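Local coordinates for SufC protein (Thermus thermophilus, PDB 2D2E) that probably hydrolyses ATP as the cytoplasmic ABC-type ATPase of the Suf system, which builds iron-sulfur clusters, at residues I6-A11 / V57-I62; T17-V22 / K42-K47; H32-P37 / L197-Y202; V214-D219 / P228-E233. All blocks are in the same frame, centred on the assembly; numbering follows the deposited sequence. Where two conformers were deposited one is given.

Contact 3 lies deepest, its centre about 10 Å from that of the chain, and pairs two parallel strands of the mixed sheet through backbone hydrogen bonds lined by apolar side chains. Contact 4 packs a helix against strand 213-218 of that same sheet, by aliphatic side chains. Contact 1, its centre about 19 Å from the chain's, joins antiparallel strands of the second sheet and is partly exposed; one face carries charged and aromatic side chains, the other aliphatic ones. Contact 2 shares that sheet, since strands 3-13 and 16-27 are neighbours, and sets helix 42-50 on it. The helix touches contact 3 as well, through L45 and L34, and so sits between the two sheets.

Contact 1 (I6-A11 / V57-I62); sequences IRDLWA and VERGEI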
loop_
_atom_site.group_PDB
_atom_site.type_symbol
_atom_site.label_atom_id
_atom_site.label_comp_id
_atom_site.label_asym_id
_atom_site.label_seq_id
_atom_site.Cartn_x
_atom_site.Cartn_y
_atom_site.Cartn_z
ATOM N N ILE A 6 0.579 2.069 -13.953
ATOM C CA ILE A 6 2.000 2.028 -14.155
ATOM C C ILE A 6 2.109 1.681 -15.612
ATOM O O ILE A 6 1.604 0.629 -16.043
ATOM C CB ILE A 6 2.706 0.999 -13.262
ATOM C CG1 ILE A 6 2.491 1.343 -11.788
ATOM C CG2 ILE A 6 4.195 0.938 -13.563
ATOM C CD1 ILE A 6 1.296 0.664 -11.157
ATOM N N ARG A 7 2.758 2.535 -16.408
ATOM C CA ARG A 7 2.851 2.325 -17.849
ATOM C C ARG A 7 4.282 2.276 -18.390
ATOM O O ARG A 7 5.031 3.248 -18.303
ATOM C CB ARG A 7 2.089 3.421 -18.569
ATOM C CG ARG A 7 2.183 3.357 -20.091
ATOM C CD ARG A 7 1.251 2.289 -20.622
ATOM N NE ARG A 7 1.195 2.288 -22.085
ATOM C CZ ARG A 7 1.802 1.385 -22.855
ATOM N NH1 ARG A 7 2.514 0.400 -22.304
ATOM N NH2 ARG A 7 1.698 1.465 -24.179
ATOM N N ASP A 8 4.636 1.131 -18.967
ATOM C CA ASP A 8 5.957 0.906 -19.582
ATOM C C ASP A 8 7.083 1.438 -18.708
ATOM O O ASP A 8 7.938 2.196 -19.176
ATOM C CB ASP A 8 5.990 1.558 -20.956
ATOM C CG ASP A 8 7.244 1.295 -21.753
ATOM O OD1 ASP A 8 7.720 0.140 -21.763
ATOM O OD2 ASP A 8 7.757 2.244 -22.386
ATOM N N LEU A 9 7.078 1.031 -17.441
ATOM C CA LEU A 9 8.066 1.528 -16.503
ATOM C C LEU A 9 9.387 0.775 -16.486
ATOM O O LEU A 9 9.410 -0.436 -16.306
ATOM C CB LEU A 9 7.472 1.532 -15.087
ATOM C CG LEU A 9 8.325 2.198 -14.016
ATOM C CD1 LEU A 9 8.413 3.702 -14.300
ATOM C CD2 LEU A 9 7.706 1.967 -12.647
ATOM N N TRP A 10 10.475 1.510 -16.693
ATOM C CA TRP A 10 11.817 0.947 -16.654
ATOM C C TRP A 10 12.571 1.708 -15.593
ATOM O O TRP A 10 12.539 2.943 -15.567
ATOM C CB TRP A 10 12.518 1.098 -18.018
ATOM C CG TRP A 10 11.865 0.328 -19.096
ATOM C CD1 TRP A 10 10.706 0.646 -19.750
ATOM C CD2 TRP A 10 12.294 -0.928 -19.625
ATOM N NE1 TRP A 10 10.383 -0.338 -20.638
ATOM C CE2 TRP A 10 11.339 -1.322 -20.583
ATOM C CE3 TRP A 10 13.394 -1.770 -19.372
ATOM C CZ2 TRP A 10 11.446 -2.514 -21.302
ATOM C CZ3 TRP A 10 13.499 -2.955 -20.085
ATOM C CH2 TRP A 10 12.530 -3.320 -21.034
ATOM N N ALA A 11 13.251 1.000 -14.698
ATOM C CA ALA A 11 13.966 1.672 -13.628
ATOM C C ALA A 11 15.207 0.891 -13.228
ATOM O O ALA A 11 15.292 -0.315 -13.451
ATOM C CB ALA A 11 13.051 1.843 -12.419
ATOM N N VAL A 57 14.385 6.371 -12.873
ATOM C CA VAL A 57 13.401 5.899 -13.837
ATOM C C VAL A 57 13.926 6.216 -15.242
ATOM O O VAL A 57 14.221 7.362 -15.567
ATOM C CB VAL A 57 12.007 6.546 -13.586
ATOM C CG1 VAL A 57 11.048 6.191 -14.729
ATOM C CG2 VAL A 57 11.459 6.071 -12.229
ATOM N N GLU A 58 14.054 5.178 -16.057
ATOM C CA GLU A 58 14.581 5.294 -17.413
ATOM C C GLU A 58 13.519 5.569 -18.464
ATOM O O GLU A 58 13.766 6.255 -19.457
ATOM C CB GLU A 58 15.286 3.995 -17.777
ATOM C CG GLU A 58 16.280 3.539 -16.728
ATOM C CD GLU A 58 17.700 3.859 -17.115
ATOM O OE1 GLU A 58 17.915 4.912 -17.756
ATOM O OE2 GLU A 58 18.598 3.064 -16.778
ATOM N N ARG A 59 12.336 5.015 -18.251
ATOM C CA ARG A 59 11.261 5.176 -19.203
ATOM C C ARG A 59 9.956 4.875 -18.469
ATOM O O ARG A 59 9.982 4.253 -17.399
ATOM C CB ARG A 59 11.465 4.187 -20.356
ATOM C CG ARG A 59 10.326 4.157 -21.345
ATOM C CD ARG A 59 10.441 2.992 -22.323
ATOM N NE ARG A 59 11.446 3.220 -23.350
ATOM C CZ ARG A 59 11.255 2.967 -24.641
ATOM N NH1 ARG A 59 10.089 2.483 -25.058
ATOM N NH2 ARG A 59 12.228 3.198 -25.512
ATOM N N GLY A 60 8.837 5.348 -19.018
ATOM C CA GLY A 60 7.544 5.079 -18.402
ATOM C C GLY A 60 6.876 6.204 -17.642
ATOM O O GLY A 60 7.417 7.299 -17.485
ATOM N N GLU A 61 5.672 5.916 -17.158
ATOM C CA GLU A 61 4.889 6.875 -16.392
ATOM C C GLU A 61 4.089 6.158 -15.316
ATOM O O GLU A 61 3.901 4.941 -15.378
ATOM C CB GLU A 61 3.870 7.572 -17.288
ATOM C CG GLU A 61 4.421 8.475 -18.348
ATOM C CD GLU A 61 3.295 9.134 -19.111
ATOM O OE1 GLU A 61 2.505 8.404 -19.738
ATOM O OE2 GLU A 61 3.191 10.376 -19.069
ATOM N N ILE A 62 3.649 6.926 -14.328
ATOM C CA ILE A 62 2.775 6.419 -13.278
ATOM C C ILE A 62 1.656 7.476 -13.250
ATOM O O ILE A 62 1.884 8.635 -12.869
ATOM C CB ILE A 62 3.459 6.355 -11.903
ATOM C CG1 ILE A 62 4.598 5.326 -11.927
ATOM C CG2 ILE A 62 2.440 5.949 -10.849
ATOM C CD1 ILE A 62 5.210 5.055 -10.560
#
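In the antiparallel beta subdomain characteristic of ABC ATPases, R7 pairs with E61 and W10 with R59. R7 N reaches E61 O at 2.9 Å in an almost straight bond (174°), and W10 N donates to R59 O. The first strand turns a corner at D8, the second at R59, W10's partner. E58 and R59 both face W10, a classic beta bulge, so W10 O takes a 2.7 Å bond from E58 N and a weak one from R59 N. G60 suits the corner because its CA lies only 3.1 Å from R7 O, and a CB would run into D8 O and L9 CA. D8 OD1 accepts the indole N-H of W10, with NE1 2.9 Å away; the nitrogen approaches from above the carboxylate plane, whereas OD1 lies near the plane of the ring. R59 extends beside the indole because CG is anti to the backbone N (chi1 174°), and its CD comes within 3.5 Å of W10 CD1. Its salt bridge to D8 is long and doubtful, as OD2 is modelled too close to R59 CD. An alanine at D8 would take away the acceptor of W10 NE1 and would probably leave the indole freer to turn. On the side of I62 and V57 the chemistry is aliphatic: L9, which also touches L45 of helix 42-50, crosses V57 at about a right angle, with CD1 3.6 Å from V57 CG1.

Contact 2 (T17-V22 / K42-K47); sequences TILKGV and KSTLGK
L19 reaches from strand 16-27 onto T44 and L45 in the helix that begins with the last residues of the P-loop (Walker A motif) of this ABC ATPase. The strand passes almost perpendicular to the helix, at 88° and with 8.5 Å between their axes, so only I18, L19 and V22 meet it. Along L19, CB rests 4.1 Å from the CB of A11 on the adjoining strand. CG comes next, 4.1 Å from T44 CG2, as the two side chains slide past each other in opposite directions. At the end the leucine forks: CD1 meets both CA and CD1 of L45, the latter at 4.1 Å, and also L9 CD2, while CD2 turns to the sulfur of M217. I18 and L19 both face A11 in a classic beta bulge, which lets two successive side chains point at the helix. I18 CG1 stands between its backbone N and carbonyl carbon (chi1 64°), and is pressed to 3.5 Å from T44 CG2, tighter than ordinary van der Waals contact. Threonine suits this place because it turns its methyl, CG2, to the strand and still carries a hydroxyl, OG1, on its other branch. T44 binds ADP in another crystal of the protein, as do K42 and S43; here S43 OG bonds to D168. The apolar side of the helix thus lies on the sheet while its first turn serves the nucleotide site. L45 bridges two residues of the strand: besides the CD1 that meets L19, its CD2 lies 4.1 Å from V22 CG1.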
loop_
_atom_site.group_PDB
_atom_site.type_symbol
_atom_site.label_atom_id
_atom_site.label_comp_id
_atom_site.label_asym_id
_atom_site.label_seq_id
_atom_site.Cartn_x
_atom_site.Cartn_y
_atom_site.Cartn_z
ATOM N N THR A 17 19.528 -2.389 -14.055
ATOM C CA THR A 17 18.100 -2.346 -14.390
ATOM C C THR A 17 17.303 -3.388 -13.618
ATOM O O THR A 17 17.546 -4.595 -13.755
ATOM C CB THR A 17 17.863 -2.585 -15.893
ATOM O OG1 THR A 17 18.627 -1.645 -16.655
ATOM C CG2 THR A 17 16.387 -2.400 -16.237
ATOM N N ILE A 18 16.356 -2.928 -12.803
ATOM C CA ILE A 18 15.539 -3.854 -12.033
ATOM C C ILE A 18 14.114 -3.968 -12.568
ATOM O O ILE A 18 13.559 -5.063 -12.583
ATOM C CB ILE A 18 15.511 -3.498 -10.518
ATOM C CG1 ILE A 18 14.844 -2.141 -10.286
ATOM C CG2 ILE A 18 16.932 -3.523 -9.958
ATOM C CD1 ILE A 18 15.685 -0.963 -10.648
ATOM N N LEU A 19 13.514 -2.860 -13.006
ATOM C CA LEU A 19 12.161 -2.929 -13.579
ATOM C C LEU A 19 12.307 -2.872 -15.094
ATOM O O LEU A 19 12.955 -1.967 -15.646
ATOM C CB LEU A 19 11.251 -1.806 -13.083
ATOM C CG LEU A 19 10.965 -1.768 -11.578
ATOM C CD1 LEU A 19 9.894 -0.709 -11.285
ATOM C CD2 LEU A 19 10.502 -3.151 -11.102
ATOM N N LYS A 20 11.718 -3.859 -15.755
ATOM C CA LYS A 20 11.857 -3.996 -17.193
ATOM C C LYS A 20 10.567 -3.922 -17.977
ATOM O O LYS A 20 10.195 -4.874 -18.656
ATOM C CB LYS A 20 12.594 -5.316 -17.477
ATOM C CG LYS A 20 14.009 -5.344 -16.886
ATOM C CD LYS A 20 14.635 -6.742 -16.935
ATOM C CE LYS A 20 16.048 -6.707 -16.383
ATOM N NZ LYS A 20 16.605 -8.085 -16.210
ATOM N N GLY A 21 9.889 -2.775 -17.878
ATOM C CA GLY A 21 8.653 -2.569 -18.616
ATOM C C GLY A 21 7.417 -3.046 -17.879
ATOM O O GLY A 21 6.706 -3.928 -18.345
ATOM N N VAL A 22 7.184 -2.442 -16.721
ATOM C CA VAL A 22 6.052 -2.784 -15.870
ATOM C C VAL A 22 4.778 -2.128 -16.388
ATOM O O VAL A 22 4.758 -0.931 -16.633
ATOM C CB VAL A 22 6.289 -2.291 -14.428
ATOM C CG1 VAL A 22 5.044 -2.589 -13.560
ATOM C CG2 VAL A 22 7.500 -2.994 -13.821
ATOM N N LYS A 42 8.713 -6.628 -7.429
ATOM C CA LYS A 42 7.480 -6.191 -6.775
ATOM C C LYS A 42 7.678 -5.135 -5.693
ATOM O O LYS A 42 6.952 -4.134 -5.648
ATOM C CB LYS A 42 6.725 -7.402 -6.198
ATOM C CG LYS A 42 7.468 -8.153 -5.087
ATOM C CD LYS A 42 6.628 -9.303 -4.516
ATOM C CE LYS A 42 7.464 -10.224 -3.610
ATOM N NZ LYS A 42 8.146 -9.494 -2.480
ATOM N N SER A 43 8.656 -5.342 -4.820
ATOM C CA SER A 43 8.889 -4.395 -3.748
ATOM C C SER A 43 9.597 -3.144 -4.240
ATOM O O SER A 43 9.370 -2.072 -3.686
ATOM C CB SER A 43 9.642 -5.049 -2.593
ATOM O OG SER A 43 8.811 -5.993 -1.927
ATOM N N THR A 44 10.413 -3.288 -5.286
ATOM C CA THR A 44 11.077 -2.135 -5.869
ATOM C C THR A 44 9.991 -1.234 -6.480
ATOM O O THR A 44 10.060 0.004 -6.371
ATOM C CB THR A 44 12.081 -2.570 -6.939
ATOM O OG1 THR A 44 13.221 -3.156 -6.286
ATOM C CG2 THR A 44 12.542 -1.375 -7.793
ATOM N N LEU A 45 8.980 -1.850 -7.097
ATOM C CA LEU A 45 7.885 -1.063 -7.672
ATOM C C LEU A 45 7.195 -0.251 -6.571
ATOM O O LEU A 45 6.875 0.931 -6.756
ATOM C CB LEU A 45 6.855 -1.964 -8.369
ATOM C CG LEU A 45 5.618 -1.208 -8.896
ATOM C CD1 LEU A 45 6.019 -0.228 -9.996
ATOM C CD2 LEU A 45 4.604 -2.200 -9.463
ATOM N N GLY A 46 6.973 -0.875 -5.417
ATOM C CA GLY A 46 6.344 -0.160 -4.326
ATOM C C GLY A 46 7.169 1.036 -3.872
ATOM O O GLY A 46 6.613 2.067 -3.561
ATOM N N LYS A 47 8.493 0.908 -3.838
ATOM C CA LYS A 47 9.318 2.019 -3.381
ATOM C C LYS A 47 9.306 3.162 -4.383
ATOM O O LYS A 47 9.318 4.339 -3.991
ATOM C CB LYS A 47 10.744 1.538 -3.140
ATOM C CG LYS A 47 10.859 0.575 -1.977
ATOM C CD LYS A 47 12.281 0.039 -1.849
ATOM C CE LYS A 47 12.387 -0.932 -0.677
ATOM N NZ LYS A 47 13.758 -1.498 -0.521
#

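Contact 3 (H32-P37 / L197-Y202); sequences HALMGP and LVITHY
H32 to M35 and L197 to I199 run parallel, 27° apart and 4.5 Å between axes, linked by three bonds: V198 N to H32 O, L34 N to V198 O at 2.8 Å, and T200 N to L34 O. Each acceptor carbonyl also receives a CA-H, as from I199 CA to L34 O. On the face shared by H32, L34, L197 and I199 the packing between the strands is aliphatic: L197 CD1 touches L34 CB at 3.9 Å and also H32 CB, and L34 lies beside I199, both pointing the same way. Beta-branched V198 and I199 suit an extended strand. These are neighbouring parallel strands in the buried mixed sheet of the P-loop NTPase core; G36 opens the Walker A sequence, and H201 occupies the place of the switch histidine of ABC ATPases, as inferred from the family. M35 and T200 run side by side, CG to CG2 3.9 Å. The bend at chi3 of M35 (68°) carries CE to 3.6 Å from H201 O. T200 OG1 donates in the carbonyl plane, on a lone pair, to Y202 O at 2.7 Å, tying down the turn after the strand. The H201 ring turns an edge to G36 O and P37 CA, though which ring atoms face them is uncertain. An alanine in place of H201 would probably open a gap beside G36 O and cost P37 CA this packing.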
loop_
_atom_site.group_PDB
_atom_site.type_symbol
_atom_site.label_atom_id
_atom_site.label_comp_id
_atom_site.label_asym_id
_atom_site.label_seq_id
_atom_site.Cartn_x
_atom_site.Cartn_y
_atom_site.Cartn_z
ATOM N N HIS A 32 -6.276 -5.032 -5.916
ATOM C CA HIS A 32 -5.458 -6.001 -6.637
ATOM C C HIS A 32 -4.280 -6.463 -5.797
ATOM O O HIS A 32 -3.896 -5.800 -4.816
ATOM C CB HIS A 32 -4.899 -5.379 -7.905
ATOM C CG HIS A 32 -5.931 -5.111 -8.946
ATOM N ND1 HIS A 32 -5.601 -4.893 -10.266
ATOM C CD2 HIS A 32 -7.279 -4.990 -8.864
ATOM C CE1 HIS A 32 -6.706 -4.648 -10.954
ATOM N NE2 HIS A 32 -7.735 -4.699 -10.126
ATOM N N ALA A 33 -3.718 -7.598 -6.207
ATOM C CA ALA A 33 -2.532 -8.168 -5.571
ATOM C C ALA A 33 -1.367 -8.170 -6.580
ATOM O O ALA A 33 -1.584 -8.376 -7.788
ATOM C CB ALA A 33 -2.830 -9.630 -5.125
ATOM N N LEU A 34 -0.139 -7.939 -6.086
ATOM C CA LEU A 34 1.069 -8.014 -6.911
ATOM C C LEU A 34 1.963 -9.012 -6.175
ATOM O O LEU A 34 2.442 -8.738 -5.069
ATOM C CB LEU A 34 1.801 -6.668 -7.016
ATOM C CG LEU A 34 3.142 -6.754 -7.777
ATOM C CD1 LEU A 34 2.978 -7.334 -9.190
ATOM C CD2 LEU A 34 3.744 -5.364 -7.824
ATOM N N MET A 35 2.159 -10.163 -6.804
ATOM C CA MET A 35 2.959 -11.244 -6.235
ATOM C C MET A 35 4.215 -11.457 -7.056
ATOM O O MET A 35 4.383 -10.881 -8.132
ATOM C CB MET A 35 2.136 -12.542 -6.229
ATOM C CG MET A 35 0.881 -12.454 -5.394
ATOM S SD MET A 35 0.038 -14.044 -5.315
ATOM C CE MET A 35 1.197 -14.985 -4.349
ATOM N N GLY A 36 5.111 -12.280 -6.534
ATOM C CA GLY A 36 6.311 -12.575 -7.286
ATOM C C GLY A 36 7.418 -13.079 -6.389
ATOM O O GLY A 36 7.310 -13.016 -5.161
ATOM N N PRO A 37 8.485 -13.618 -6.979
ATOM C CA PRO A 37 9.618 -14.108 -6.199
ATOM C C PRO A 37 10.232 -12.840 -5.584
ATOM O O PRO A 37 10.090 -11.751 -6.147
ATOM C CB PRO A 37 10.538 -14.706 -7.266
ATOM C CG PRO A 37 9.593 -15.094 -8.381
ATOM C CD PRO A 37 8.634 -13.933 -8.414
ATOM N N LEU A 197 -3.364 -1.799 -4.060
ATOM C CA LEU A 197 -2.492 -2.829 -4.619
ATOM C C LEU A 197 -1.778 -3.403 -3.395
ATOM O O LEU A 197 -1.059 -2.683 -2.703
ATOM C CB LEU A 197 -1.465 -2.210 -5.582
ATOM C CG LEU A 197 -0.485 -3.217 -6.222
ATOM C CD1 LEU A 197 -1.240 -4.212 -7.101
ATOM C CD2 LEU A 197 0.569 -2.486 -7.033
ATOM N N VAL A 198 -1.978 -4.695 -3.139
ATOM C CA VAL A 198 -1.346 -5.369 -2.009
ATOM C C VAL A 198 -0.195 -6.175 -2.607
ATOM O O VAL A 198 -0.412 -7.050 -3.476
ATOM C CB VAL A 198 -2.357 -6.304 -1.319
ATOM C CG1 VAL A 198 -1.707 -7.069 -0.175
ATOM C CG2 VAL A 198 -3.526 -5.486 -0.798
ATOM N N ILE A 199 1.025 -5.851 -2.174
ATOM C CA ILE A 199 2.228 -6.524 -2.667
ATOM C C ILE A 199 2.590 -7.593 -1.653
ATOM O O ILE A 199 2.660 -7.326 -0.457
ATOM C CB ILE A 199 3.388 -5.493 -2.826
ATOM C CG1 ILE A 199 2.935 -4.417 -3.813
ATOM C CG2 ILE A 199 4.683 -6.183 -3.309
ATOM C CD1 ILE A 199 3.907 -3.239 -3.919
ATOM N N THR A 200 2.815 -8.817 -2.124
ATOM C CA THR A 200 3.108 -9.891 -1.192
ATOM C C THR A 200 3.852 -11.023 -1.900
ATOM O O THR A 200 3.768 -11.166 -3.128
ATOM C CB THR A 200 1.752 -10.423 -0.624
ATOM O OG1 THR A 200 1.978 -11.431 0.360
ATOM C CG2 THR A 200 0.910 -11.025 -1.736
ATOM N N HIS A 201 4.610 -11.800 -1.129
ATOM C CA HIS A 201 5.300 -12.959 -1.686
ATOM C C HIS A 201 4.402 -14.173 -1.467
ATOM O O HIS A 201 4.170 -14.971 -2.377
ATOM C CB HIS A 201 6.641 -13.194 -0.972
ATOM C CG HIS A 201 7.371 -14.392 -1.492
ATOM N ND1 HIS A 201 7.498 -15.561 -0.777
ATOM C CD2 HIS A 201 7.946 -14.621 -2.699
ATOM C CE1 HIS A 201 8.122 -16.463 -1.517
ATOM N NE2 HIS A 201 8.404 -15.917 -2.687
ATOM N N TYR A 202 3.861 -14.291 -0.257
ATOM C CA TYR A 202 2.962 -15.401 0.089
ATOM C C TYR A 202 1.524 -15.078 -0.263
ATOM O O TYR A 202 1.087 -13.936 -0.178
ATOM C CB TYR A 202 2.987 -15.683 1.597
ATOM C CG TYR A 202 4.302 -16.216 2.077
ATOM C CD1 TYR A 202 5.135 -15.438 2.889
ATOM C CD2 TYR A 202 4.726 -17.491 1.723
ATOM C CE1 TYR A 202 6.356 -15.921 3.340
ATOM C CE2 TYR A 202 5.964 -17.985 2.168
ATOM C CZ TYR A 202 6.764 -17.193 2.975
ATOM O OH TYR A 202 7.969 -17.678 3.434
#

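Contact 4 (V214-D219 / P228-E233); sequences VHVMMD and PELALE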
loop_
_atom_site.group_PDB
_atom_site.type_symbol
_atom_site.label_atom_id
_atom_site.label_comp_id
_atom_site.label_asym_id
_atom_site.label_seq_id
_atom_site.Cartn_x
_atom_site.Cartn_y
_atom_site.Cartn_z
ATOM N N VAL A 214 -5.012 -10.494 -9.794
ATOM C CA VAL A 214 -3.680 -10.832 -9.316
ATOM C C VAL A 214 -2.679 -10.636 -10.453
ATOM O O VAL A 214 -2.899 -11.136 -11.565
ATOM C CB VAL A 214 -3.616 -12.306 -8.871
ATOM C CG1 VAL A 214 -2.163 -12.678 -8.519
ATOM C CG2 VAL A 214 -4.546 -12.518 -7.685
ATOM N N HIS A 215 -1.605 -9.891 -10.185
ATOM C CA HIS A 215 -0.523 -9.653 -11.164
ATOM C C HIS A 215 0.696 -10.372 -10.598
ATOM O O HIS A 215 0.929 -10.306 -9.396
ATOM C CB HIS A 215 -0.181 -8.163 -11.243
ATOM C CG HIS A 215 -1.358 -7.283 -11.504
ATOM N ND1 HIS A 215 -1.665 -6.788 -12.757
ATOM C CD2 HIS A 215 -2.309 -6.805 -10.666
ATOM C CE1 HIS A 215 -2.755 -6.044 -12.681
ATOM N NE2 HIS A 215 -3.166 -6.038 -11.423
ATOM N N VAL A 216 1.465 -11.062 -11.447
ATOM C CA VAL A 216 2.663 -11.741 -10.946
ATOM C C VAL A 216 3.889 -11.185 -11.661
ATOM O O VAL A 216 3.940 -11.147 -12.905
ATOM C CB VAL A 216 2.623 -13.259 -11.169
ATOM C CG1 VAL A 216 3.830 -13.902 -10.447
ATOM C CG2 VAL A 216 1.331 -13.837 -10.641
ATOM N N MET A 217 4.872 -10.749 -10.874
ATOM C CA MET A 217 6.084 -10.164 -11.432
ATOM C C MET A 217 7.323 -11.036 -11.334
ATOM O O MET A 217 7.686 -11.499 -10.251
ATOM C CB MET A 217 6.365 -8.799 -10.757
ATOM C CG MET A 217 7.547 -8.019 -11.351
ATOM S SD MET A 217 7.692 -6.288 -10.765
ATOM C CE MET A 217 6.063 -5.783 -10.786
ATOM N N MET A 218 7.955 -11.269 -12.482
ATOM C CA MET A 218 9.198 -12.024 -12.541
ATOM C C MET A 218 10.114 -11.296 -13.502
ATOM O O MET A 218 9.669 -10.748 -14.525
ATOM C CB MET A 218 8.959 -13.431 -13.053
ATOM C CG MET A 218 8.067 -14.254 -12.142
ATOM S SD MET A 218 7.929 -15.901 -12.847
ATOM C CE MET A 218 6.732 -16.593 -11.813
ATOM N N ASP A 219 11.393 -11.301 -13.165
ATOM C CA ASP A 219 12.404 -10.637 -13.991
ATOM C C ASP A 219 12.010 -9.199 -14.345
ATOM O O ASP A 219 12.114 -8.773 -15.494
ATOM C CB ASP A 219 12.671 -11.461 -15.261
ATOM C CG ASP A 219 13.272 -12.835 -14.952
ATOM O OD1 ASP A 219 14.255 -12.898 -14.188
ATOM O OD2 ASP A 219 12.771 -13.849 -15.475
ATOM N N PRO A 228 -8.253 -14.558 -8.279
ATOM C CA PRO A 228 -7.714 -15.124 -7.041
ATOM C C PRO A 228 -7.177 -16.548 -7.228
ATOM O O PRO A 228 -6.258 -16.979 -6.515
ATOM C CB PRO A 228 -8.914 -15.107 -6.092
ATOM C CG PRO A 228 -9.764 -13.996 -6.608
ATOM C CD PRO A 228 -9.644 -14.101 -8.102
ATOM N N GLU A 229 -7.760 -17.279 -8.182
ATOM C CA GLU A 229 -7.338 -18.649 -8.429
ATOM C C GLU A 229 -5.866 -18.723 -8.813
ATOM O O GLU A 229 -5.198 -19.724 -8.543
ATOM C CB GLU A 229 -8.186 -19.290 -9.541
ATOM C CG GLU A 229 -7.999 -18.634 -10.901
ATOM C CD GLU A 229 -9.019 -17.540 -11.182
ATOM O OE1 GLU A 229 -9.607 -16.978 -10.235
ATOM O OE2 GLU A 229 -9.238 -17.234 -12.375
ATOM N N LEU A 230 -5.362 -17.670 -9.453
ATOM C CA LEU A 230 -3.953 -17.655 -9.854
ATOM C C LEU A 230 -3.067 -17.620 -8.619
ATOM O O LEU A 230 -2.052 -18.306 -8.557
ATOM C CB LEU A 230 -3.645 -16.451 -10.744
ATOM C CG LEU A 230 -2.171 -16.243 -11.143
ATOM C CD1 LEU A 230 -1.600 -17.522 -11.805
ATOM C CD2 LEU A 230 -2.068 -15.036 -12.087
ATOM N N ALA A 231 -3.444 -16.827 -7.615
ATOM C CA ALA A 231 -2.644 -16.780 -6.391
ATOM C C ALA A 231 -2.709 -18.131 -5.689
ATOM O O ALA A 231 -1.730 -18.594 -5.121
ATOM C CB ALA A 231 -3.170 -15.685 -5.452
ATOM N N LEU A 232 -3.876 -18.767 -5.726
ATOM C CA LEU A 232 -4.037 -20.066 -5.090
ATOM C C LEU A 232 -3.143 -21.122 -5.720
ATOM O O LEU A 232 -2.467 -21.889 -5.016
ATOM C CB LEU A 232 -5.506 -20.510 -5.175
ATOM C CG LEU A 232 -6.451 -19.612 -4.361
ATOM C CD1 LEU A 232 -7.902 -19.759 -4.824
ATOM C CD2 LEU A 232 -6.312 -19.965 -2.896
ATOM N N GLU A 233 -3.128 -21.165 -7.045
ATOM C CA GLU A 233 -2.315 -22.161 -7.723
ATOM C C GLU A 233 -0.833 -21.894 -7.482
ATOM O O GLU A 233 -0.055 -22.816 -7.313
ATOM C CB GLU A 233 -2.638 -22.207 -9.219
ATOM C CG GLU A 233 -2.026 -23.453 -9.876
ATOM C CD GLU A 233 -2.659 -23.822 -11.203
ATOM O OE1 GLU A 233 -2.388 -24.951 -11.676
ATOM O OE2 GLU A 233 -3.414 -22.999 -11.771
#
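V214 and V216, alternate residues of strand 213-218, face P228, L230 and A231 in the first turns of helix 228-237, with the two axes 8.0 Å apart and 44° between their directions. Every direct contact between them is of the van der Waals kind. L230 carries the middle of it: with CG anti to the backbone N (chi1 175°), its CD2 methyl reaches toward the strand and settles 3.9 Å from V216 CG2, also touching V214 O. V214 divides its branches, CG1 approaching that same L230 methyl while CG2 lies 4.1 Å from A231 CB and close to P228 CA. Alanine suits the helix here because M35 also presses in, its sulfur SD 3.6 Å from A231 CB. Valine suits the strand, where branching at CB is easily borne. Hydrogen bonds stay within each element or its neighbours. L232 N bonds to P228 O at 3.1 Å, winding the helix, and V216 bonds with V223 and A224 in the hairpin that leads to it. H215, turned away from the helix, bonds through NE2 to H32 ND1. Charge enters outside the interface: E233 OE1 forms a salt bridge with K237. Since the side chains that meet are all aliphatic, with one methyl also resting on a backbone carbonyl oxygen, the helix is placed by the fit of methyl groups and the exclusion of water, with no polar bond to fix its setting.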